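Local coordinates for protein probable glutathione S-transferase GSTU1 (Oryza sativa, PDB 1OYJ) that conjugates reduced glutathione to a wide range of hydrophobic electrophiles, as a tau-class glutathione transferase active in herbicide detoxification, at residues E6-V14 with L30-L39; P16-A24 with S67-Y75. All blocks are in the same frame, centred on the assembly; numbering follows the deposited sequence.

How the contacts relate
From the N terminus, strand 7-11 runs into helix 16-28, and the chain returns through strand 33-36 to lie parallel to the first strand; contact 1 (6-14 with 30-39) closes this beta-alpha-beta loop. The chain then passes helix 44-49 and the hairpin of strands 58-61 and 64-67 before helix 69-79 comes to rest beside helix 16-28, where contact 2 (16-24 with 67-75) closes a longer loop. The segments alternate along the sequence, so the two loops cross rather than nest. Their centres are 11 Å apart, joined by a salt bridge from Asp11 OD2 to Arg22 NE of 2.6 Å. Sheet and helix pair belong to the thioredoxin-like N-terminal domain, and both contacts touch glutathione.

Contact 1 of 2, residues E6-V14 with L30-L39; sequences ELVLLDFWV and LEFEYREEDL. With GSH (glutathione), chain N.
Leu7 O accepts the N-H of Glu33, the first rung of a parallel ladder that continues through Leu9 and Arg35 to Asp11 O, which takes the N-H of Glu37 at 2.7 Å and 165°. Buried Leu7 and Leu9 pack closely on Phe32, Leu7 CB meeting Phe32 CB at 3.7 Å and Leu9 CB lying 3.9 Å from Phe32 CD1. The side chains of Tyr34 and Asp11 cross at about a right angle, Tyr34 CE1 to Asp11 CB 3.7 Å. Toward solvent the contact turns polar. Exposed Glu36 accepts a hydrogen bond from the Tyr34 hydroxyl at OE1; with CG anti to the backbone N (chi1 -176°) and the chain bent at chi2, it turns back so that the syn lone pair of OE2 receives Trp13 N at 2.8 Å. Partly exposed Arg35 grips Glu33 side-on through NE and NH1, NE to OE2 2.6 Å, while Val8 CG1 sits over one guanidinium face. At the glutathione pocket, Leu39 CD1 meets both Phe12 CD2 and ligand CB2. As the edge strand of a thioredoxin-like sheet, 33-36 borders 7-11, whose other side pairs antiparallel with 58-61; helix 16-28 packs on Leu9 and Phe32, and helix 44-49 on Leu10 and Arg35.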
loop_
_atom_site.group_PDB
_atom_site.type_symbol
_atom_site.label_atom_id
_atom_site.label_comp_id
_atom_site.label_asym_id
_atom_site.label_seq_id
_atom_site.Cartn_x
_atom_site.Cartn_y
_atom_site.Cartn_z
ATOM N N GLU A 6 -9.575 24.083 -1.349
ATOM C CA GLU A 6 -8.942 24.749 -0.208
ATOM C C GLU A 6 -8.077 23.604 0.278
ATOM O O GLU A 6 -8.594 22.674 0.933
ATOM C CB GLU A 6 -9.912 25.060 0.892
ATOM C CG GLU A 6 -9.493 26.255 1.716
ATOM C CD GLU A 6 -8.616 25.953 2.931
ATOM O OE1 GLU A 6 -8.867 24.942 3.645
ATOM O OE2 GLU A 6 -7.712 26.801 3.226
ATOM N N LEU A 7 -6.809 23.644 -0.127
ATOM C CA LEU A 7 -5.849 22.615 0.190
ATOM C C LEU A 7 -4.871 23.026 1.258
ATOM O O LEU A 7 -4.245 24.089 1.186
ATOM C CB LEU A 7 -5.063 22.244 -1.086
ATOM C CG LEU A 7 -5.995 21.581 -2.105
ATOM C CD1 LEU A 7 -5.422 21.530 -3.513
ATOM C CD2 LEU A 7 -6.479 20.199 -1.655
ATOM N N VAL A 8 -4.680 22.158 2.235
ATOM C CA VAL A 8 -3.692 22.385 3.267
ATOM C C VAL A 8 -2.912 21.119 3.463
ATOM O O VAL A 8 -3.520 20.027 3.514
ATOM C CB VAL A 8 -4.390 22.713 4.586
ATOM C CG1 VAL A 8 -3.341 22.894 5.683
ATOM C CG2 VAL A 8 -5.276 23.964 4.460
ATOM N N LEU A 9 -1.601 21.252 3.649
ATOM C CA LEU A 9 -0.749 20.102 3.751
ATOM C C LEU A 9 0.023 20.177 5.033
ATOM O O LEU A 9 0.786 21.158 5.234
ATOM C CB LEU A 9 0.162 20.046 2.545
ATOM C CG LEU A 9 1.026 18.760 2.462
ATOM C CD1 LEU A 9 0.184 17.513 2.105
ATOM C CD2 LEU A 9 2.115 18.944 1.324
ATOM N N LEU A 10 -0.217 19.237 5.945
ATOM C CA LEU A 10 0.538 19.154 7.173
ATOM C C LEU A 10 1.760 18.322 6.795
ATOM O O LEU A 10 1.629 17.200 6.299
ATOM C CB LEU A 10 -0.254 18.489 8.278
ATOM C CG LEU A 10 -1.675 19.008 8.474
ATOM C CD1 LEU A 10 -2.331 18.406 9.775
ATOM C CD2 LEU A 10 -1.620 20.536 8.647
ATOM N N ASP A 11 2.956 18.842 7.030
ATOM C CA ASP A 11 4.137 18.147 6.530
ATOM C C ASP A 11 5.372 18.435 7.405
ATOM O O ASP A 11 5.292 19.144 8.456
ATOM C CB ASP A 11 4.217 18.612 5.085
ATOM C CG ASP A 11 4.986 17.678 4.140
ATOM O OD1 ASP A 11 5.707 16.750 4.582
ATOM O OD2 ASP A 11 4.874 17.868 2.903
ATOM N N PHE A 12 6.502 17.872 7.036
ATOM C CA PHE A 12 7.762 18.013 7.724
ATOM C C PHE A 12 8.729 18.241 6.558
ATOM O O PHE A 12 8.697 17.466 5.556
ATOM C CB PHE A 12 8.092 16.773 8.537
ATOM C CG PHE A 12 9.442 16.834 9.179
ATOM C CD1 PHE A 12 9.770 17.904 9.952
ATOM C CD2 PHE A 12 10.319 15.786 9.108
ATOM C CE1 PHE A 12 11.021 18.004 10.600
ATOM C CE2 PHE A 12 11.570 15.857 9.776
ATOM C CZ PHE A 12 11.928 16.993 10.489
ATOM N N TRP A 13 9.545 19.287 6.602
ATOM C CA TRP A 13 10.334 19.707 5.392
ATOM C C TRP A 13 11.085 18.617 4.630
ATOM O O TRP A 13 11.018 18.536 3.414
ATOM C CB TRP A 13 11.279 20.896 5.786
ATOM C CG TRP A 13 12.398 20.502 6.654
ATOM C CD1 TRP A 13 12.375 20.418 7.936
ATOM C CD2 TRP A 13 13.687 20.119 6.237
ATOM N NE1 TRP A 13 13.558 19.913 8.433
ATOM C CE2 TRP A 13 14.411 19.775 7.386
ATOM C CE3 TRP A 13 14.314 20.039 5.003
ATOM C CZ2 TRP A 13 15.707 19.292 7.343
ATOM C CZ3 TRP A 13 15.605 19.611 4.955
ATOM C CH2 TRP A 13 16.301 19.271 6.095
ATOM N N VAL A 14 11.831 17.795 5.341
ATOM C CA VAL A 14 12.713 16.770 4.744
ATOM C C VAL A 14 11.974 15.458 4.387
ATOM O O VAL A 14 12.558 14.548 3.805
ATOM C CB VAL A 14 13.865 16.466 5.728
ATOM C CG1 VAL A 14 13.342 15.539 6.873
ATOM C CG2 VAL A 14 15.056 15.802 5.021
ATOM N N LEU A 30 -2.030 22.879 -8.550
ATOM C CA LEU A 30 -2.875 23.093 -7.412
ATOM C C LEU A 30 -2.100 23.792 -6.270
ATOM O O LEU A 30 -1.136 23.235 -5.784
ATOM C CB LEU A 30 -3.398 21.732 -6.913
ATOM C CG LEU A 30 -4.255 20.876 -7.841
ATOM C CD1 LEU A 30 -4.465 19.499 -7.237
ATOM C CD2 LEU A 30 -5.604 21.551 -7.922
ATOM N N GLU A 31 -2.550 24.970 -5.824
ATOM C CA GLU A 31 -1.850 25.735 -4.799
ATOM C C GLU A 31 -2.288 25.205 -3.490
ATOM O O GLU A 31 -3.471 24.825 -3.350
ATOM C CB GLU A 31 -2.220 27.214 -4.844
ATOM C CG GLU A 31 -1.831 27.900 -6.151
ATOM C CD GLU A 31 -0.347 27.836 -6.498
ATOM O OE1 GLU A 31 0.516 27.749 -5.588
ATOM O OE2 GLU A 31 -0.035 27.909 -7.717
ATOM N N PHE A 32 -1.407 25.198 -2.504
ATOM C CA PHE A 32 -1.831 24.717 -1.181
ATOM C C PHE A 32 -1.115 25.461 -0.094
ATOM O O PHE A 32 -0.043 25.963 -0.289
ATOM C CB PHE A 32 -1.504 23.202 -1.083
ATOM C CG PHE A 32 -0.035 22.894 -1.287
ATOM C CD1 PHE A 32 0.806 22.769 -0.213
ATOM C CD2 PHE A 32 0.502 22.824 -2.550
ATOM C CE1 PHE A 32 2.098 22.527 -0.359
ATOM C CE2 PHE A 32 1.842 22.507 -2.739
ATOM C CZ PHE A 32 2.643 22.382 -1.626
ATOM N N GLU A 33 -1.693 25.477 1.089
ATOM C CA GLU A 33 -1.036 26.024 2.228
ATOM C C GLU A 33 -0.195 24.977 2.923
ATOM O O GLU A 33 -0.724 23.982 3.412
ATOM C CB GLU A 33 -2.093 26.552 3.208
ATOM C CG GLU A 33 -1.477 27.108 4.473
ATOM C CD GLU A 33 -2.466 27.477 5.553
ATOM O OE1 GLU A 33 -3.691 27.567 5.321
ATOM O OE2 GLU A 33 -1.982 27.635 6.684
ATOM N N TYR A 34 1.119 25.195 2.982
ATOM C CA TYR A 34 2.005 24.279 3.663
ATOM C C TYR A 34 2.141 24.621 5.158
ATOM O O TYR A 34 2.504 25.778 5.517
ATOM C CB TYR A 34 3.370 24.476 3.038
ATOM C CG TYR A 34 4.434 23.595 3.588
ATOM C CD1 TYR A 34 4.687 22.346 2.995
ATOM C CD2 TYR A 34 5.160 23.965 4.670
ATOM C CE1 TYR A 34 5.690 21.533 3.466
ATOM C CE2 TYR A 34 6.158 23.158 5.186
ATOM C CZ TYR A 34 6.415 21.925 4.596
ATOM O OH TYR A 34 7.383 21.109 5.147
ATOM N N ARG A 35 1.932 23.655 6.032
ATOM C CA ARG A 35 2.161 23.884 7.446
ATOM C C ARG A 35 3.212 22.949 7.971
ATOM O O ARG A 35 3.050 21.737 7.861
ATOM C CB ARG A 35 0.876 23.698 8.235
ATOM C CG ARG A 35 -0.266 24.566 7.743
ATOM C CD ARG A 35 -1.368 24.705 8.735
ATOM N NE ARG A 35 -2.443 25.556 8.249
ATOM C CZ ARG A 35 -3.702 25.452 8.640
ATOM N NH1 ARG A 35 -4.637 26.238 8.141
ATOM N NH2 ARG A 35 -4.034 24.528 9.521
ATOM N N GLU A 36 4.312 23.496 8.495
ATOM C CA GLU A 36 5.403 22.718 9.037
ATOM C C GLU A 36 5.062 22.121 10.412
ATOM O O GLU A 36 4.834 22.855 11.390
ATOM C CB GLU A 36 6.649 23.592 9.174
ATOM C CG GLU A 36 7.876 22.837 9.657
ATOM C CD GLU A 36 8.504 21.962 8.554
ATOM O OE1 GLU A 36 8.405 22.313 7.403
ATOM O OE2 GLU A 36 9.091 20.930 8.876
ATOM N N GLU A 37 5.133 20.825 10.566
ATOM C CA GLU A 37 4.880 20.273 11.883
ATOM C C GLU A 37 6.146 19.927 12.636
ATOM O O GLU A 37 7.043 19.399 12.065
ATOM C CB GLU A 37 4.086 18.970 11.764
ATOM C CG GLU A 37 2.643 19.165 11.347
ATOM C CD GLU A 37 1.744 19.469 12.542
ATOM O OE1 GLU A 37 2.141 19.146 13.686
ATOM O OE2 GLU A 37 0.619 19.947 12.310
ATOM N N ASP A 38 6.131 20.074 13.963
ATOM C CA ASP A 38 7.244 19.619 14.788
ATOM C C ASP A 38 6.899 18.220 15.232
ATOM O O ASP A 38 6.034 17.999 16.129
ATOM C CB ASP A 38 7.415 20.558 16.020
ATOM C CG ASP A 38 8.446 20.046 17.045
ATOM O OD1 ASP A 38 8.989 18.921 16.900
ATOM O OD2 ASP A 38 8.736 20.735 18.069
ATOM N N LEU A 39 7.578 17.225 14.703
ATOM C CA LEU A 39 7.150 15.852 14.994
ATOM C C LEU A 39 7.311 15.411 16.458
ATOM O O LEU A 39 6.610 14.445 16.903
ATOM C CB LEU A 39 7.762 14.873 14.030
ATOM C CG LEU A 39 7.272 15.099 12.597
ATOM C CD1 LEU A 39 7.897 14.023 11.690
ATOM C CD2 LEU A 39 5.760 15.014 12.370
HETATM N N1 GSH N . 3.107 5.488 5.088
HETATM C CA1 GSH N . 3.492 6.858 5.186
HETATM C C1 GSH N . 3.134 7.786 4.088
HETATM O O11 GSH N . 2.759 8.939 4.125
HETATM O O12 GSH N . 3.291 7.280 2.998
HETATM C CB1 GSH N . 4.572 7.295 6.152
HETATM C CG1 GSH N . 4.737 8.803 6.381
HETATM C CD1 GSH N . 5.792 9.022 7.459
HETATM O OE1 GSH N . 6.591 8.126 7.669
HETATM N N2 GSH N . 5.848 10.190 8.101
HETATM C CA2 GSH N . 6.826 10.440 9.130
HETATM C C2 GSH N . 6.005 10.717 10.401
HETATM O O2 GSH N . 5.150 11.572 10.309
HETATM C CB2 GSH N . 7.644 11.658 8.702
HETATM S SG2 GSH N . 8.767 11.243 7.310
HETATM N N3 GSH N . 6.045 9.936 11.482
HETATM C CA3 GSH N . 6.038 10.763 12.716
HETATM C C3 GSH N . 6.938 10.478 13.917
HETATM O O31 GSH N . 6.491 10.537 15.108
HETATM O O32 GSH N . 8.124 10.246 13.737
#

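Contact 2 of 2, residues P16-A24 with S67-Y75; sequences PFGQRCRIA and SESLVILQY. With GSH (glutathione), chain N.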
loop_
_atom_site.group_PDB
_atom_site.type_symbol
_atom_site.label_atom_id
_atom_site.label_comp_id
_atom_site.label_asym_id
_atom_site.label_seq_id
_atom_site.Cartn_x
_atom_site.Cartn_y
_atom_site.Cartn_z
ATOM N N PRO A 16 10.237 12.650 2.506
ATOM C CA PRO A 16 10.088 12.194 1.122
ATOM C C PRO A 16 8.631 11.957 0.813
ATOM O O PRO A 16 8.190 12.166 -0.320
ATOM C CB PRO A 16 10.916 10.942 1.084
ATOM C CG PRO A 16 11.108 10.514 2.487
ATOM C CD PRO A 16 11.051 11.746 3.297
ATOM N N PHE A 17 7.857 11.510 1.853
ATOM C CA PHE A 17 6.471 11.177 1.672
ATOM C C PHE A 17 5.616 12.429 1.456
ATOM O O PHE A 17 4.791 12.508 0.551
ATOM C CB PHE A 17 5.977 10.397 2.891
ATOM C CG PHE A 17 6.742 9.144 3.143
ATOM C CD1 PHE A 17 7.581 9.037 4.207
ATOM C CD2 PHE A 17 6.578 8.076 2.327
ATOM C CE1 PHE A 17 8.253 7.855 4.475
ATOM C CE2 PHE A 17 7.258 6.903 2.573
ATOM C CZ PHE A 17 8.108 6.832 3.645
ATOM N N GLY A 18 5.873 13.477 2.241
ATOM C CA GLY A 18 5.177 14.760 2.039
ATOM C C GLY A 18 5.650 15.433 0.745
ATOM O O GLY A 18 4.893 15.955 -0.018
ATOM N N GLN A 19 6.905 15.292 0.421
ATOM C CA GLN A 19 7.382 15.811 -0.837
ATOM C C GLN A 19 6.650 15.226 -2.074
ATOM O O GLN A 19 6.463 15.921 -3.040
ATOM C CB GLN A 19 8.885 15.649 -0.941
ATOM C CG GLN A 19 9.653 16.648 0.006
ATOM C CD GLN A 19 11.045 16.163 0.251
ATOM O OE1 GLN A 19 11.438 15.227 -0.376
ATOM N NE2 GLN A 19 11.781 16.771 1.197
ATOM N N ARG A 20 6.274 13.938 -2.043
ATOM C CA ARG A 20 5.471 13.424 -3.051
ATOM C C ARG A 20 4.255 14.276 -3.334
ATOM O O ARG A 20 3.938 14.499 -4.498
ATOM C CB ARG A 20 4.944 11.996 -2.793
ATOM C CG ARG A 20 5.971 10.938 -2.630
ATOM C CD ARG A 20 5.421 9.661 -2.062
ATOM N NE ARG A 20 6.362 8.574 -2.165
ATOM C CZ ARG A 20 6.150 7.350 -1.743
ATOM N NH1 ARG A 20 5.097 7.070 -0.973
ATOM N NH2 ARG A 20 7.004 6.402 -2.053
ATOM N N CYS A 21 3.518 14.596 -2.297
ATOM C CA CYS A 21 2.283 15.262 -2.448
ATOM C C CYS A 21 2.570 16.708 -2.885
ATOM O O CYS A 21 1.801 17.311 -3.630
ATOM C CB CYS A 21 1.551 15.312 -1.121
ATOM S SG CYS A 21 1.372 13.742 -0.291
ATOM N N ARG A 22 3.656 17.297 -2.381
ATOM C CA ARG A 22 4.017 18.661 -2.882
ATOM C C ARG A 22 4.246 18.676 -4.422
ATOM O O ARG A 22 3.735 19.606 -5.119
ATOM C CB ARG A 22 5.276 19.286 -2.213
ATOM C CG ARG A 22 5.071 19.539 -0.650
ATOM C CD ARG A 22 6.355 19.845 0.155
ATOM N NE ARG A 22 6.582 18.938 1.234
ATOM C CZ ARG A 22 7.713 18.855 1.887
ATOM N NH1 ARG A 22 7.849 17.954 2.828
ATOM N NH2 ARG A 22 8.730 19.622 1.552
ATOM N N ILE A 23 5.064 17.742 -4.899
ATOM C CA ILE A 23 5.379 17.652 -6.342
ATOM C C ILE A 23 4.123 17.406 -7.155
ATOM O O ILE A 23 3.941 17.991 -8.192
ATOM C CB ILE A 23 6.427 16.555 -6.541
ATOM C CG1 ILE A 23 7.755 17.059 -5.950
ATOM C CG2 ILE A 23 6.605 16.114 -7.977
ATOM C CD1 ILE A 23 8.731 15.855 -5.739
ATOM N N ALA A 24 3.244 16.512 -6.657
ATOM C CA ALA A 24 2.024 16.185 -7.383
ATOM C C ALA A 24 1.059 17.366 -7.513
ATOM O O ALA A 24 0.520 17.635 -8.610
ATOM C CB ALA A 24 1.378 14.997 -6.780
ATOM N N SER A 67 -4.857 10.783 4.533
ATOM C CA SER A 67 -3.532 10.396 4.928
ATOM C C SER A 67 -2.996 9.255 4.030
ATOM O O SER A 67 -3.785 8.608 3.315
ATOM C CB SER A 67 -3.560 10.000 6.388
ATOM O OG SER A 67 -3.984 11.090 7.216
ATOM N N GLU A 68 -1.681 9.054 4.139
ATOM C CA GLU A 68 -0.882 8.048 3.464
ATOM C C GLU A 68 -0.587 8.608 2.085
ATOM O O GLU A 68 -1.459 8.792 1.293
ATOM C CB GLU A 68 -1.545 6.659 3.404
ATOM C CG GLU A 68 -1.571 5.994 4.821
ATOM C CD GLU A 68 -0.197 5.636 5.349
ATOM O OE1 GLU A 68 0.643 5.058 4.552
ATOM O OE2 GLU A 68 0.083 5.907 6.560
ATOM N N SER A 69 0.681 8.921 1.868
ATOM C CA SER A 69 1.116 9.601 0.655
ATOM C C SER A 69 0.578 8.991 -0.619
ATOM O O SER A 69 0.072 9.694 -1.516
ATOM C CB SER A 69 2.626 9.809 0.668
ATOM O OG SER A 69 3.339 8.630 0.709
ATOM N N LEU A 70 0.602 7.681 -0.742
ATOM C CA LEU A 70 0.179 7.113 -2.047
ATOM C C LEU A 70 -1.341 7.215 -2.253
ATOM O O LEU A 70 -1.841 7.296 -3.381
ATOM C CB LEU A 70 0.625 5.648 -2.189
ATOM C CG LEU A 70 2.110 5.370 -2.357
ATOM C CD1 LEU A 70 2.431 3.874 -2.639
ATOM C CD2 LEU A 70 2.681 6.170 -3.463
ATOM N N VAL A 71 -2.045 7.239 -1.137
ATOM C CA VAL A 71 -3.468 7.442 -1.117
ATOM C C VAL A 71 -3.766 8.914 -1.549
ATOM O O VAL A 71 -4.647 9.145 -2.381
ATOM C CB VAL A 71 -4.106 7.066 0.309
ATOM C CG1 VAL A 71 -5.632 7.450 0.333
ATOM C CG2 VAL A 71 -3.941 5.607 0.612
ATOM N N ILE A 72 -3.013 9.891 -1.003
ATOM C CA ILE A 72 -3.164 11.292 -1.344
ATOM C C ILE A 72 -2.872 11.470 -2.858
ATOM O O ILE A 72 -3.627 12.107 -3.552
ATOM C CB ILE A 72 -2.185 12.207 -0.474
ATOM C CG1 ILE A 72 -2.569 12.228 1.029
ATOM C CG2 ILE A 72 -2.135 13.532 -1.064
ATOM C CD1 ILE A 72 -1.429 12.534 1.953
ATOM N N LEU A 73 -1.807 10.842 -3.355
ATOM C CA LEU A 73 -1.512 10.917 -4.798
ATOM C C LEU A 73 -2.706 10.426 -5.666
ATOM O O LEU A 73 -3.130 11.118 -6.604
ATOM C CB LEU A 73 -0.310 10.143 -5.155
ATOM C CG LEU A 73 1.029 10.546 -4.613
ATOM C CD1 LEU A 73 2.134 9.858 -5.426
ATOM C CD2 LEU A 73 1.187 12.004 -4.626
ATOM N N GLN A 74 -3.293 9.312 -5.333
ATOM C CA GLN A 74 -4.422 8.837 -6.108
ATOM C C GLN A 74 -5.628 9.724 -5.965
ATOM O O GLN A 74 -6.390 9.994 -6.952
ATOM C CB GLN A 74 -4.716 7.416 -5.708
ATOM C CG GLN A 74 -3.651 6.486 -6.258
ATOM C CD GLN A 74 -3.965 5.053 -5.922
ATOM O OE1 GLN A 74 -4.578 4.372 -6.697
ATOM N NE2 GLN A 74 -3.542 4.616 -4.759
ATOM N N TYR A 75 -5.722 10.304 -4.777
ATOM C CA TYR A 75 -6.790 11.251 -4.511
ATOM C C TYR A 75 -6.679 12.493 -5.395
ATOM O O TYR A 75 -7.689 13.000 -5.935
ATOM C CB TYR A 75 -6.903 11.571 -3.003
ATOM C CG TYR A 75 -7.992 12.579 -2.630
ATOM C CD1 TYR A 75 -9.329 12.212 -2.618
ATOM C CD2 TYR A 75 -7.681 13.920 -2.387
ATOM C CE1 TYR A 75 -10.331 13.153 -2.301
ATOM C CE2 TYR A 75 -8.662 14.852 -2.092
ATOM C CZ TYR A 75 -9.977 14.469 -2.043
ATOM O OH TYR A 75 -10.925 15.408 -1.728
HETATM N N1 GSH N . 3.107 5.488 5.088
HETATM C CA1 GSH N . 3.492 6.858 5.186
HETATM C C1 GSH N . 3.134 7.786 4.088
HETATM O O11 GSH N . 2.759 8.939 4.125
HETATM O O12 GSH N . 3.291 7.280 2.998
HETATM C CB1 GSH N . 4.572 7.295 6.152
HETATM C CG1 GSH N . 4.737 8.803 6.381
HETATM C CD1 GSH N . 5.792 9.022 7.459
HETATM O OE1 GSH N . 6.591 8.126 7.669
HETATM N N2 GSH N . 5.848 10.190 8.101
HETATM C CA2 GSH N . 6.826 10.440 9.130
HETATM C C2 GSH N . 6.005 10.717 10.401
HETATM O O2 GSH N . 5.150 11.572 10.309
HETATM C CB2 GSH N . 7.644 11.658 8.702
HETATM S SG2 GSH N . 8.767 11.243 7.310
HETATM N N3 GSH N . 6.045 9.936 11.482
HETATM C CA3 GSH N . 6.038 10.763 12.716
HETATM C C3 GSH N . 6.938 10.478 13.917
HETATM O O31 GSH N . 6.491 10.537 15.108
HETATM O O32 GSH N . 8.124 10.246 13.737
#
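Ser69 sets its CB 3.5 Å from Phe17 O, just after Glu68, the N-cap residue of helix 69-79, whose OE1 accepts the N1 of glutathione at 2.6 Å; the Phe17 ring carries ligand CB1 over its centre, 3.9 Å above the plane. Ser69 has two grips on the ligand carboxylate, its N donating to O11 and its OG to O12 at 2.7 Å. That OG, set between backbone N and carbonyl carbon (chi1 62°), also accepts Arg20 NH1 at 2.9 Å with an angle of 148°, the oxygen tilted from the guanidinium plane. The Glu-Ser pair at a helix start, reading the gamma-glutamyl end of glutathione, is characteristic of the thioredoxin-like domain of these transferases; Arg113 of the second subunit makes a long, weak ion pair with Glu68. Leu70 lays CD2 over one guanidinium face of Arg20, whose NH1 is also salt-bridged to Asp112 of helix 97-124. An alanine in place of Arg20 is likely to leave Asp112 without its charge partner and Ser69 OG less firmly oriented toward the ligand. Further on, Ile72 CG2 meets Cys21 SG at 3.6 Å. The axes of the two near-parallel helix segments approach to 9.1 Å, 7° between their directions, and one residue later Leu73 sets CD2 against Ala24 CB at 3.7 Å.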